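Local coordinates for protein BCAM1869 (Burkholderia cenocepacia, PDB 4O2H) that is a homologue of RsaM that probably acts as a transcriptional regulator in quorum sensing and associates with copies of itself, at residues W78-E83 against G87-A92. Residues are numbered along the deposited sequence; the frame is centred on the assembly and turned at random.
Sequences WDWYLE and GTFVIA
Y81 lays its phenol ring across V90, its partner in a hydrogen-bonded antiparallel pair. With CG set between the backbone N and the carbonyl carbon (chi1 65°), the ring swings over the neighbouring strand. Beyond CB and CG, CD2 passes A92 CB, which lies near the ring plane at its edge; CE1 rests against V90 CG2 and CE2 against V90 CG1. CZ sits 3.6 Å from V90 CG1, and OH meets the same methyl. V90 CB lies over the ring face, 3.8 Å from its centroid, a CH-pi contact that suits a beta-branched residue, whose branch point meets the face while both methyls touch CE1, CE2 and CZ.

Beneath this pair the backbones exchange two bonds, V90 N to Y81 O at 2.9 Å and Y81 N to V90 O at 3.0 Å. A92 N to D79 O and E83 N to T88 O continue the ladder on either side.

The other face, with W80, L82, F89 and I91, is apolar. L82 places CD1 over the F89 ring, 3.8 Å from its centroid, while W80 CE3 lies 3.8 Å from F89 CD2, near the F89 plane, the two aromatic planes oblique at 55°. I91 CD1 makes a CH-pi contact over the five-membered ring of W78. Broad indoles suit this side because W128 of helix 128-138 packs on W78, W80, F89 and I91; W80 NE1 is satisfied by Y60 O.

At the turn, G87 takes a positive phi (75°), favourable for glycine, and its N gives E83 O a weak 3.2 Å bond. E83 OE1 is hydrogen-bonded to T86 OG1. The whole is a beta hairpin with one diagonal aromatic contact, W80 to F89, joining strands 74-83 and 89-98 at one side of the four-stranded antiparallel sheet.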
ATOM      1  N   TRP A  78      -6.505  -0.426  -1.605  1.00 36.86           N
ATOM      2  CA  TRP A  78      -7.551   0.209  -0.820  1.00 37.08           C
ATOM      3  C   TRP A  78      -7.314  -0.051   0.656  1.00 41.38           C
ATOM      4  O   TRP A  78      -6.531  -0.944   1.039  1.00 41.86           O
ATOM      5  CB  TRP A  78      -8.967  -0.298  -1.245  1.00 35.65           C
ATOM      6  CG  TRP A  78      -9.205  -1.768  -0.978  1.00 36.43           C
ATOM      7  CD1 TRP A  78      -9.899  -2.310   0.077  1.00 39.02           C
ATOM      8  CD2 TRP A  78      -8.894  -2.869  -1.860  1.00 35.42           C
ATOM      9  NE1 TRP A  78     -10.001  -3.670  -0.071  1.00 36.94           N
ATOM     10  CE2 TRP A  78      -9.396  -4.045  -1.252  1.00 38.01           C
ATOM     11  CE3 TRP A  78      -8.197  -2.978  -3.082  1.00 35.57           C
ATOM     12  CZ2 TRP A  78      -9.210  -5.319  -1.816  1.00 36.21           C
ATOM     13  CZ3 TRP A  78      -7.985  -4.236  -3.619  1.00 36.95           C
ATOM     14  CH2 TRP A  78      -8.512  -5.389  -3.007  1.00 37.33           C
ATOM     15  N   ASP A  79      -8.019   0.728   1.475  1.00 38.95           N
ATOM     16  CA  ASP A  79      -8.113   0.566   2.926  1.00 39.38           C
ATOM     17  C   ASP A  79      -9.351  -0.231   3.238  1.00 43.25           C
ATOM     18  O   ASP A  79     -10.401  -0.068   2.585  1.00 42.44           O
ATOM     19  CB  ASP A  79      -8.137   1.921   3.661  1.00 41.71           C
ATOM     20  CG  ASP A  79      -6.825   2.680   3.644  1.00 51.58           C
ATOM     21  OD1 ASP A  79      -5.789   2.082   3.254  1.00 51.61           O
ATOM     22  OD2 ASP A  79      -6.823   3.857   4.038  1.00 61.78           O
ATOM     23  N   TRP A  80      -9.227  -1.130   4.217  1.00 40.75           N
ATOM     24  CA  TRP A  80     -10.351  -1.981   4.637  1.00 39.50           C
ATOM     25  C   TRP A  80     -10.503  -1.955   6.158  1.00 41.48           C
ATOM     26  O   TRP A  80      -9.614  -1.522   6.860  1.00 41.09           O
ATOM     27  CB  TRP A  80     -10.165  -3.433   4.142  1.00 36.95           C
ATOM     28  CG  TRP A  80      -8.861  -4.019   4.613  1.00 38.14           C
ATOM     29  CD1 TRP A  80      -7.673  -4.002   3.945  1.00 40.25           C
ATOM     30  CD2 TRP A  80      -8.583  -4.577   5.914  1.00 38.71           C
ATOM     31  NE1 TRP A  80      -6.678  -4.518   4.735  1.00 40.38           N
ATOM     32  CE2 TRP A  80      -7.207  -4.873   5.954  1.00 42.09           C
ATOM     33  CE3 TRP A  80      -9.376  -4.877   7.048  1.00 40.45           C
ATOM     34  CZ2 TRP A  80      -6.590  -5.413   7.093  1.00 42.12           C
ATOM     35  CZ3 TRP A  80      -8.765  -5.414   8.172  1.00 42.32           C
ATOM     36  CH2 TRP A  80      -7.391  -5.684   8.188  1.00 42.88           C
ATOM     37  N   TYR A  81     -11.622  -2.439   6.649  1.00 39.29           N
ATOM     38  CA  TYR A  81     -11.858  -2.637   8.057  1.00 40.36           C
ATOM     39  C   TYR A  81     -12.681  -3.882   8.204  1.00 46.10           C
ATOM     40  O   TYR A  81     -13.449  -4.258   7.307  1.00 44.35           O
ATOM     41  CB  TYR A  81     -12.451  -1.424   8.820  1.00 42.95           C
ATOM     42  CG  TYR A  81     -13.844  -0.972   8.442  1.00 46.14           C
ATOM     43  CD1 TYR A  81     -14.964  -1.503   9.073  1.00 49.25           C
ATOM     44  CD2 TYR A  81     -14.040   0.064   7.530  1.00 47.88           C
ATOM     45  CE1 TYR A  81     -16.250  -1.072   8.752  1.00 51.24           C
ATOM     46  CE2 TYR A  81     -15.322   0.516   7.211  1.00 49.74           C
ATOM     47  CZ  TYR A  81     -16.424  -0.058   7.825  1.00 58.38           C
ATOM     48  OH  TYR A  81     -17.687   0.390   7.531  1.00 59.30           O
ATOM     49  N   LEU A  82     -12.491  -4.536   9.336  1.00 44.34           N
ATOM     50  CA  LEU A  82     -13.223  -5.723   9.679  1.00 43.95           C
ATOM     51  C   LEU A  82     -14.232  -5.349  10.765  1.00 48.98           C
ATOM     52  O   LEU A  82     -13.830  -4.967  11.866  1.00 49.53           O
ATOM     53  CB  LEU A  82     -12.227  -6.816  10.137  1.00 43.91           C
ATOM     54  CG  LEU A  82     -12.821  -8.083  10.761  1.00 47.78           C
ATOM     55  CD1 LEU A  82     -13.673  -8.837   9.738  1.00 45.79           C
ATOM     56  CD2 LEU A  82     -11.729  -8.931  11.299  1.00 48.73           C
ATOM     57  N   GLU A  83     -15.548  -5.447  10.451  1.00 58.80           N
ATOM     58  CA  GLU A  83     -16.616  -5.137  11.402  1.00 62.82           C
ATOM     59  C   GLU A  83     -16.625  -6.131  12.539  1.00 70.09           C
ATOM     60  O   GLU A  83     -16.392  -7.325  12.318  1.00 70.49           O
ATOM     61  CB  GLU A  83     -17.991  -5.118  10.738  1.00 64.22           C
ATOM     62  CG  GLU A  83     -18.274  -3.869   9.927  1.00 70.02           C
ATOM     63  CD  GLU A  83     -19.713  -3.399  10.012  1.00 88.76           C
ATOM     64  OE1 GLU A  83     -20.614  -4.267  10.104  1.00 84.34           O
ATOM     65  OE2 GLU A  83     -19.936  -2.164  10.013  1.00 69.50           O
ATOM     66  N   GLY A  87     -18.471  -9.598  11.307  1.00 71.45           N
ATOM     67  CA  GLY A  87     -17.264 -10.266  10.832  1.00 68.76           C
ATOM     68  C   GLY A  87     -17.062  -9.991   9.349  1.00 66.96           C
ATOM     69  O   GLY A  87     -16.287 -10.682   8.673  1.00 65.00           O
ATOM     70  N   THR A  88     -17.742  -8.952   8.828  1.00 60.53           N
ATOM     71  CA  THR A  88     -17.636  -8.634   7.414  1.00 57.23           C
ATOM     72  C   THR A  88     -16.514  -7.609   7.134  1.00 56.30           C
ATOM     73  O   THR A  88     -16.367  -6.618   7.847  1.00 56.46           O
ATOM     74  CB  THR A  88     -19.010  -8.197   6.826  1.00 66.10           C
ATOM     75  OG1 THR A  88     -18.903  -8.225   5.408  1.00 68.21           O
ATOM     76  CG2 THR A  88     -19.447  -6.806   7.237  1.00 62.70           C
ATOM     77  N   PHE A  89     -15.739  -7.873   6.091  1.00 48.48           N
ATOM     78  CA  PHE A  89     -14.698  -6.990   5.584  1.00 44.94           C
ATOM     79  C   PHE A  89     -15.340  -5.958   4.708  1.00 47.81           C
ATOM     80  O   PHE A  89     -16.222  -6.299   3.925  1.00 46.98           O
ATOM     81  CB  PHE A  89     -13.652  -7.764   4.799  1.00 44.07           C
ATOM     82  CG  PHE A  89     -12.687  -8.500   5.688  1.00 45.27           C
ATOM     83  CD1 PHE A  89     -12.976  -9.780   6.143  1.00 46.99           C
ATOM     84  CD2 PHE A  89     -11.476  -7.926   6.046  1.00 45.17           C
ATOM     85  CE1 PHE A  89     -12.063 -10.478   6.928  1.00 49.48           C
ATOM     86  CE2 PHE A  89     -10.562  -8.630   6.829  1.00 48.70           C
ATOM     87  CZ  PHE A  89     -10.851  -9.911   7.241  1.00 48.07           C
ATOM     88  N   VAL A  90     -14.930  -4.691   4.873  1.00 43.68           N
ATOM     89  CA  VAL A  90     -15.504  -3.534   4.217  1.00 42.96           C
ATOM     90  C   VAL A  90     -14.396  -2.687   3.585  1.00 47.56           C
ATOM     91  O   VAL A  90     -13.400  -2.408   4.249  1.00 47.60           O
ATOM     92  CB  VAL A  90     -16.329  -2.659   5.243  1.00 49.20           C
ATOM     93  CG1 VAL A  90     -17.053  -1.494   4.555  1.00 48.63           C
ATOM     94  CG2 VAL A  90     -17.310  -3.484   6.083  1.00 51.34           C
ATOM     95  N   ILE A  91     -14.619  -2.202   2.349  1.00 44.42           N
ATOM     96  CA  ILE A  91     -13.776  -1.218   1.676  1.00 42.61           C
ATOM     97  C   ILE A  91     -14.148   0.105   2.285  1.00 51.01           C
ATOM     98  O   ILE A  91     -15.284   0.554   2.109  1.00 53.59           O
ATOM     99  CB  ILE A  91     -13.919  -1.205   0.138  1.00 43.80           C
ATOM    100  CG1 ILE A  91     -13.634  -2.600  -0.452  1.00 42.54           C
ATOM    101  CG2 ILE A  91     -12.951  -0.124  -0.453  1.00 44.33           C
ATOM    102  CD1 ILE A  91     -13.568  -2.709  -1.960  1.00 41.95           C
ATOM    103  N   ALA A  92     -13.223   0.711   3.041  1.00 47.95           N
ATOM    104  CA  ALA A  92     -13.431   1.973   3.730  1.00 49.17           C
ATOM    105  C   ALA A  92     -13.783   3.115   2.732  1.00 54.92           C
ATOM    106  O   ALA A  92     -12.994   3.446   1.839  1.00 53.56           O
ATOM    107  CB  ALA A  92     -12.192   2.318   4.547  1.00 49.52           C
TER